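Local coordinates for protein ALKF (PDB 3ZBO) that is of unknown function but has affinity for branched DNA structures, probably including Holliday junctions, and is related to the HEAT-like repeat DNA glycosylases, at residues 86-91 and 106-111; 120-123 and 129-132. All coordinates share one frame; numbering follows the deposited sequence.

Contacts 1 and 2 lie about 11 Å apart, centre to centre, and follow one another along the chain: 86-91 and 106-111 join helices 85-94 and 98-110, after which 120-123 and 129-132 join helices 115-124 and 128-144. They illustrate how a largely helical fold is built by packing successive helices. Trp-122 connects the two. Its NE1 donates a hydrogen bond to OD1 of Asp-89 (3.1 Å), while its CZ3 packs on CD2 of Leu-109 (3.6 Å), so that the indole, part of contact 2, also covers contact 1. The four successive helices are thereby joined through a shared buried region within the part of the chain related to DNA alkylation repair enzymes.

Contact 1: residues 86-91 and 106-111; sequences SDFDRW and AVTLSE
Thr-108 turns its methyl toward the ring of Phe-88: CG2 lies 3.7 Å from CE1, at the ring edge and near its plane. The methyl stands anti to the backbone N, and OG1 stands beside that nitrogen, anti to the carbonyl carbon. The hydroxyl is hydrogen-bonded to Val-104 O one turn earlier and to Arg-240 from the C-terminus of the chain, and it makes a looser, oblique approach to Trp-91, with CZ3 at 4.2 Å.

Leu-109 comes next and takes the ring from above. Its CD1 sits 3.7 Å from the ring centroid of Phe-88 and only 6° off the ring normal, a well-centred CH-pi contact. This placement follows from a CG anti to the backbone N (chi1 180°), with the second torsion bringing CD1 round over the ring. The far end of the phenyl reaches the backbone itself, CE1 lying 3.5 Å from Leu-109 N. The axes of the short segments are 11.0 Å apart, and the phenyl, with Leu-109 and Thr-108 against it, fills the interval.

The short helix segments run almost antiparallel, at 165°, as expected of consecutive helices in a hairpin. On one flank Trp-91 stacks with Tyr-63 and bonds Glu-60 through NE1. Trp-122 of helix 115-124 touches both Phe-88 and Leu-109; on Leu-109 also lie Val-118 of the same helix and Cys-137 of helix 128-144, so the pair is buried between earlier and later helices of the chain.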
ATOM      1  N   SER A  86     -12.995  -5.176  12.130  1.00 15.95           N
ATOM      2  CA  SER A  86     -13.080  -4.029  12.990  1.00 16.60           C
ATOM      3  C   SER A  86     -11.650  -3.506  13.267  1.00 14.18           C
ATOM      4  O   SER A  86     -11.465  -2.313  13.328  1.00 14.88           O
ATOM      5  CB  SER A  86     -13.840  -4.424  14.320  1.00 18.14           C
ATOM      6  OG  SER A  86     -13.719  -3.339  15.209  1.00 23.61           O
ATOM      7  N   ASP A  87     -10.681  -4.424  13.412  1.00 13.58           N
ATOM      8  CA  ASP A  87      -9.321  -4.012  13.693  1.00 14.43           C
ATOM      9  C   ASP A  87      -8.780  -3.216  12.494  1.00 12.69           C
ATOM     10  O   ASP A  87      -8.151  -2.158  12.679  1.00 13.54           O
ATOM     11  CB  ASP A  87      -8.393  -5.185  13.919  1.00 15.70           C
ATOM     12  CG  ASP A  87      -8.701  -5.976  15.234  1.00 20.77           C
ATOM     13  OD1 ASP A  87      -9.180  -5.342  16.212  1.00 19.40           O
ATOM     14  OD2 ASP A  87      -8.437  -7.225  15.252  1.00 19.28           O
ATOM     15  N   PHE A  88      -8.972  -3.780  11.293  1.00 14.14           N
ATOM     16  CA  PHE A  88      -8.501  -3.025  10.107  1.00 12.21           C
ATOM     17  C   PHE A  88      -9.196  -1.705   9.945  1.00 12.94           C
ATOM     18  O   PHE A  88      -8.521  -0.709   9.545  1.00 12.42           O
ATOM     19  CB  PHE A  88      -8.650  -3.876   8.859  1.00 14.45           C
ATOM     20  CG  PHE A  88      -7.552  -4.898   8.725  1.00 13.08           C
ATOM     21  CD1 PHE A  88      -6.234  -4.475   8.365  1.00 12.80           C
ATOM     22  CD2 PHE A  88      -7.819  -6.209   8.904  1.00 14.09           C
ATOM     23  CE1 PHE A  88      -5.189  -5.475   8.324  1.00 13.46           C
ATOM     24  CE2 PHE A  88      -6.774  -7.210   8.858  1.00 14.02           C
ATOM     25  CZ  PHE A  88      -5.441  -6.794   8.553  1.00 16.66           C
ATOM     26  N   ASP A  89     -10.495  -1.603  10.298  1.00 13.63           N
ATOM     27  CA  ASP A  89     -11.152  -0.301  10.182  1.00 14.37           C
ATOM     28  C   ASP A  89     -10.569   0.687  11.177  1.00 13.29           C
ATOM     29  O   ASP A  89     -10.393   1.863  10.876  1.00 13.64           O
ATOM     30  CB  ASP A  89     -12.668  -0.487  10.484  1.00 14.52           C
ATOM     31  CG  ASP A  89     -13.412  -1.142   9.313  1.00 22.28           C
ATOM     32  OD1 ASP A  89     -12.883  -1.062   8.213  1.00 23.91           O
ATOM     33  OD2 ASP A  89     -14.482  -1.792   9.475  1.00 26.04           O
ATOM     34  N   ARG A  90     -10.140   0.226  12.391  1.00 12.28           N
ATOM     35  CA  ARG A  90      -9.416   1.145  13.268  1.00 13.75           C
ATOM     36  C   ARG A  90      -8.111   1.643  12.673  1.00 12.18           C
ATOM     37  O   ARG A  90      -7.780   2.837  12.728  1.00 14.23           O
ATOM     38  CB  ARG A  90      -9.097   0.513  14.658  1.00 14.46           C
ATOM     39  CG  ARG A  90     -10.372   0.226  15.439  1.00 15.14           C
ATOM     40  CD  ARG A  90     -10.060  -0.285  16.896  1.00 16.34           C
ATOM     41  NE  ARG A  90      -9.367  -1.573  16.832  1.00 16.67           N
ATOM     42  CZ  ARG A  90      -8.023  -1.795  16.872  1.00 15.52           C
ATOM     43  NH1 ARG A  90      -7.106  -0.817  16.958  1.00 18.48           N
ATOM     44  NH2 ARG A  90      -7.584  -3.033  16.728  1.00 15.77           N
ATOM     45  N   TRP A  91      -7.398   0.707  12.097  1.00 12.94           N
ATOM     46  CA  TRP A  91      -6.056   1.070  11.571  1.00 12.91           C
ATOM     47  C   TRP A  91      -6.253   2.051  10.383  1.00 12.85           C
ATOM     48  O   TRP A  91      -5.564   3.055  10.296  1.00 12.60           O
ATOM     49  CB  TRP A  91      -5.287  -0.192  11.098  1.00 12.71           C
ATOM     50  CG  TRP A  91      -4.597  -0.888  12.273  1.00 12.38           C
ATOM     51  CD1 TRP A  91      -5.137  -1.172  13.490  1.00 19.05           C
ATOM     52  CD2 TRP A  91      -3.320  -1.513  12.221  1.00 13.18           C
ATOM     53  NE1 TRP A  91      -4.177  -1.894  14.251  1.00 17.15           N
ATOM     54  CE2 TRP A  91      -3.058  -2.047  13.491  1.00 15.15           C
ATOM     55  CE3 TRP A  91      -2.340  -1.596  11.240  1.00 13.93           C
ATOM     56  CZ2 TRP A  91      -1.871  -2.762  13.810  1.00 15.18           C
ATOM     57  CZ3 TRP A  91      -1.068  -2.234  11.583  1.00 16.59           C
ATOM     58  CH2 TRP A  91      -0.864  -2.732  12.870  1.00 15.22           C
ATOM     59  N   ALA A 106      -2.677  -1.282   3.953  1.00  9.82           N
ATOM     60  CA  ALA A 106      -3.033  -2.173   2.816  1.00 10.00           C
ATOM     61  C   ALA A 106      -2.092  -3.392   2.802  1.00 10.22           C
ATOM     62  O   ALA A 106      -2.538  -4.478   2.371  1.00 11.67           O
ATOM     63  CB  ALA A 106      -2.870  -1.389   1.520  1.00 11.54           C
ATOM     64  N   VAL A 107      -0.810  -3.222   3.185  1.00 10.24           N
ATOM     65  CA  VAL A 107       0.093  -4.367   3.082  1.00 11.30           C
ATOM     66  C   VAL A 107      -0.267  -5.347   4.235  1.00 11.83           C
ATOM     67  O   VAL A 107      -0.334  -6.568   3.946  1.00 12.82           O
ATOM     68  CB  VAL A 107       1.533  -3.887   3.184  1.00 12.27           C
ATOM     69  CG1 VAL A 107       2.484  -5.102   3.168  1.00 11.74           C
ATOM     70  CG2 VAL A 107       1.945  -2.923   2.079  1.00 13.58           C
ATOM     71  N   THR A 108      -0.509  -4.860   5.446  1.00 12.85           N
ATOM     72  CA  THR A 108      -0.946  -5.759   6.520  1.00 12.10           C
ATOM     73  C   THR A 108      -2.246  -6.478   6.110  1.00 12.58           C
ATOM     74  O   THR A 108      -2.376  -7.665   6.231  1.00 13.94           O
ATOM     75  CB  THR A 108      -1.145  -4.946   7.736  1.00 13.92           C
ATOM     76  OG1 THR A 108       0.117  -4.338   8.087  1.00 16.33           O
ATOM     77  CG2 THR A 108      -1.543  -5.835   8.922  1.00 14.65           C
ATOM     78  N   LEU A 109      -3.161  -5.713   5.505  1.00 12.05           N
ATOM     79  CA  LEU A 109      -4.434  -6.343   5.016  1.00 11.91           C
ATOM     80  C   LEU A 109      -4.208  -7.430   3.979  1.00 11.93           C
ATOM     81  O   LEU A 109      -4.889  -8.474   3.995  1.00 13.80           O
ATOM     82  CB  LEU A 109      -5.406  -5.250   4.511  1.00 11.18           C
ATOM     83  CG  LEU A 109      -6.777  -5.741   3.956  1.00 11.82           C
ATOM     84  CD1 LEU A 109      -7.560  -6.427   5.144  1.00 11.42           C
ATOM     85  CD2 LEU A 109      -7.560  -4.586   3.398  1.00 13.00           C
ATOM     86  N   SER A 110      -3.243  -7.198   3.072  1.00 13.48           N
ATOM     87  CA  SER A 110      -2.978  -8.199   2.006  1.00 12.48           C
ATOM     88  C   SER A 110      -2.464  -9.510   2.586  1.00 14.98           C
ATOM     89  O   SER A 110      -2.471 -10.499   1.834  1.00 16.61           O
ATOM     90  CB  SER A 110      -1.965  -7.584   0.954  1.00 14.05           C
ATOM     91  OG  SER A 110      -0.678  -7.571   1.527  1.00 14.73           O
ATOM     92  N   GLU A 111      -2.056  -9.496   3.854  1.00 15.56           N
ATOM     93  CA  GLU A 111      -1.497 -10.703   4.502  0.50 16.74           C
ATOM     94  C   GLU A 111      -2.540 -11.358   5.400  1.00 19.25           C
ATOM     95  O   GLU A 111      -2.217 -12.350   6.078  1.00 20.50           O
ATOM     96  CB  GLU A 111      -0.258 -10.324   5.304  0.50 16.75           C
ATOM     97  CG  GLU A 111       0.987  -9.961   4.410  0.50 16.16           C
ATOM     98  CD  GLU A 111       1.435 -11.128   3.535  0.50 22.09           C
ATOM     99  OE1 GLU A 111       1.391 -12.285   4.021  0.50 22.93           O
ATOM    100  OE2 GLU A 111       1.825 -10.903   2.367  0.50 23.79           O
TER

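Contact 2: residues 120-123 and 129-132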
ATOM      1  N   ASP A 120     -12.626  -4.422  -0.849  1.00 12.44           N
ATOM      2  CA  ASP A 120     -13.844  -4.050  -1.619  1.00 12.91           C
ATOM      3  C   ASP A 120     -14.735  -3.005  -0.928  1.00 12.92           C
ATOM      4  O   ASP A 120     -15.209  -2.010  -1.571  1.00 14.33           O
ATOM      5  CB  ASP A 120     -14.696  -5.264  -1.957  1.00 13.78           C
ATOM      6  CG  ASP A 120     -14.016  -6.245  -2.902  1.00 16.74           C
ATOM      7  OD1 ASP A 120     -13.055  -5.848  -3.648  1.00 16.18           O
ATOM      8  OD2 ASP A 120     -14.519  -7.383  -2.988  1.00 19.77           O
ATOM      9  N   LYS A 121     -14.920  -3.176   0.391  1.00 13.00           N
ATOM     10  CA  LYS A 121     -15.662  -2.194   1.126  1.00 13.25           C
ATOM     11  C   LYS A 121     -14.967  -0.872   1.083  1.00 12.96           C
ATOM     12  O   LYS A 121     -15.568   0.209   0.939  1.00 14.06           O
ATOM     13  CB  LYS A 121     -15.864  -2.628   2.586  1.00 15.93           C
ATOM     14  CG  LYS A 121     -16.863  -3.769   2.654  1.00 19.77           C
ATOM     15  CD  LYS A 121     -17.070  -4.096   4.155  1.00 19.73           C
ATOM     16  CE  LYS A 121     -17.837  -5.418   4.256  1.00 27.25           C
ATOM     17  NZ  LYS A 121     -18.391  -5.433   5.709  1.00 36.64           N
ATOM     18  N   TRP A 122     -13.628  -0.893   1.240  1.00 12.30           N
ATOM     19  CA  TRP A 122     -12.901   0.329   1.227  1.00 12.28           C
ATOM     20  C   TRP A 122     -12.970   1.040  -0.118  1.00 12.13           C
ATOM     21  O   TRP A 122     -13.089   2.271  -0.185  1.00 13.27           O
ATOM     22  CB  TRP A 122     -11.393   0.141   1.687  1.00 12.46           C
ATOM     23  CG  TRP A 122     -11.314  -0.156   3.129  1.00 12.53           C
ATOM     24  CD1 TRP A 122     -12.370  -0.159   4.040  1.00 13.75           C
ATOM     25  CD2 TRP A 122     -10.146  -0.526   3.858  1.00 13.21           C
ATOM     26  NE1 TRP A 122     -11.893  -0.484   5.349  1.00 16.19           N
ATOM     27  CE2 TRP A 122     -10.537  -0.747   5.237  1.00 12.09           C
ATOM     28  CE3 TRP A 122      -8.803  -0.736   3.475  1.00 12.61           C
ATOM     29  CZ2 TRP A 122      -9.607  -1.072   6.222  1.00 12.78           C
ATOM     30  CZ3 TRP A 122      -7.902  -1.129   4.435  1.00 11.79           C
ATOM     31  CH2 TRP A 122      -8.341  -1.290   5.830  1.00 14.07           C
ATOM     32  N   ILE A 123     -12.828   0.280  -1.184  1.00 12.36           N
ATOM     33  CA  ILE A 123     -12.952   0.902  -2.520  1.00 11.85           C
ATOM     34  C   ILE A 123     -14.324   1.621  -2.671  1.00 14.50           C
ATOM     35  O   ILE A 123     -14.409   2.663  -3.324  1.00 15.39           O
ATOM     36  CB  ILE A 123     -12.684  -0.165  -3.592  1.00 12.75           C
ATOM     37  CG1 ILE A 123     -11.191  -0.468  -3.631  1.00 14.51           C
ATOM     38  CG2 ILE A 123     -13.209   0.322  -5.021  1.00 15.33           C
ATOM     39  CD1 ILE A 123     -10.902  -1.675  -4.504  1.00 13.14           C
ATOM     40  N   LEU A 129      -8.467   8.128   1.241  1.00 12.05           N
ATOM     41  CA  LEU A 129      -7.375   7.251   1.626  1.00 12.12           C
ATOM     42  C   LEU A 129      -7.861   5.844   1.911  1.00 11.96           C
ATOM     43  O   LEU A 129      -7.061   4.851   1.710  1.00 12.28           O
ATOM     44  CB  LEU A 129      -6.731   7.792   2.893  1.00 11.33           C
ATOM     45  CG  LEU A 129      -5.966   9.109   2.707  1.00 14.12           C
ATOM     46  CD1 LEU A 129      -5.500   9.704   4.000  1.00 15.92           C
ATOM     47  CD2 LEU A 129      -4.725   8.828   1.828  1.00 15.80           C
ATOM     48  N   LYS A 130      -9.126   5.658   2.308  1.00 11.95           N
ATOM     49  CA  LYS A 130      -9.611   4.278   2.395  1.00 11.67           C
ATOM     50  C   LYS A 130      -9.686   3.587   1.009  1.00 12.00           C
ATOM     51  O   LYS A 130      -9.258   2.414   0.858  1.00 11.47           O
ATOM     52  CB  LYS A 130     -11.054   4.189   2.976  1.00 13.67           C
ATOM     53  CG  LYS A 130     -11.074   4.389   4.391  1.00 17.74           C
ATOM     54  CD  LYS A 130     -12.568   4.025   4.867  1.00 20.89           C
ATOM     55  CE  LYS A 130     -12.785   4.660   6.226  1.00 26.34           C
ATOM     56  NZ  LYS A 130     -14.183   4.133   6.526  1.00 25.43           N
ATOM     57  N   MET A 131     -10.118   4.366   0.007  1.00 12.53           N
ATOM     58  CA  MET A 131     -10.134   3.788  -1.333  1.00 11.56           C
ATOM     59  C   MET A 131      -8.707   3.529  -1.789  1.00 11.73           C
ATOM     60  O   MET A 131      -8.482   2.529  -2.443  1.00 12.28           O
ATOM     61  CB  MET A 131     -10.801   4.740  -2.365  1.00 13.33           C
ATOM     62  CG  MET A 131     -12.303   4.840  -1.944  1.00 10.62           C
ATOM     63  SD  MET A 131     -13.257   5.739  -3.223  1.00 14.96           S
ATOM     64  CE  MET A 131     -12.571   7.402  -3.172  1.00 16.69           C
ATOM     65  N   SER A 132      -7.798   4.468  -1.510  1.00 10.77           N
ATOM     66  CA  SER A 132      -6.369   4.230  -1.897  1.00 11.57           C
ATOM     67  C   SER A 132      -5.863   2.926  -1.265  1.00  9.63           C
ATOM     68  O   SER A 132      -5.165   2.141  -1.936  1.00 11.64           O
ATOM     69  CB  SER A 132      -5.515   5.408  -1.404  1.00 10.85           C
ATOM     70  OG  SER A 132      -4.217   5.258  -1.970  1.00 12.55           O
TER
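Trp-122 and Ile-123 present their backbone carbonyls to Met-131, and these polar-to-carbon approaches carry much of the contact. Met-131 CG faces both oxygens, 3.2 Å from Trp-122 O and 3.3 Å from Ile-123 O. The sulfur stays near the second of them, with SD 3.3 Å from Ile-123 O, and the bend at chi3 (-65°) turns the terminal methyl aside. A CA-H...O contact from Met-131 CA to Trp-122 O (3.5 Å, 130° at the hydrogen) adds to the grouping. Trp-122 O also accepts a hydrogen bond from Ser-125 OG, so this carbonyl near the end of helix 115-124 has a conventional donor as well as its carbon neighbours.

The reverse arrangement, a carbonyl of the second helix against carbon of the first, occurs at Lys-130. Its O lies 3.2 Å from Trp-122 CB, and obliquely to the indole that the methylene carries.

Apolar packing is lighter. CB of Trp-122 and CB of Lys-130 are 4.3 Å apart, and the Lys-130 side chain continues past this point to touch Ile-92 and Asp-93 of helix 85-94. Backbones themselves come close: Ile-123 CA and Met-131 CA are separated by 4.2 Å, a spacing consistent with the Ile-123 side chain starting away from Met-131, main chain against main chain.

Around this junction, Asp-127 OD1 accepts a hydrogen bond from Lys-130 N in the first turn of helix 128-144, and Met-131 also touches Pro-170 and Thr-173. Such a meeting of one helix's C-terminal turns with the start of the next, across a short connection, is a tight corner between consecutive helices, in keeping with the helical architecture of the HEAT-like repeat glycosylases to which this protein is related.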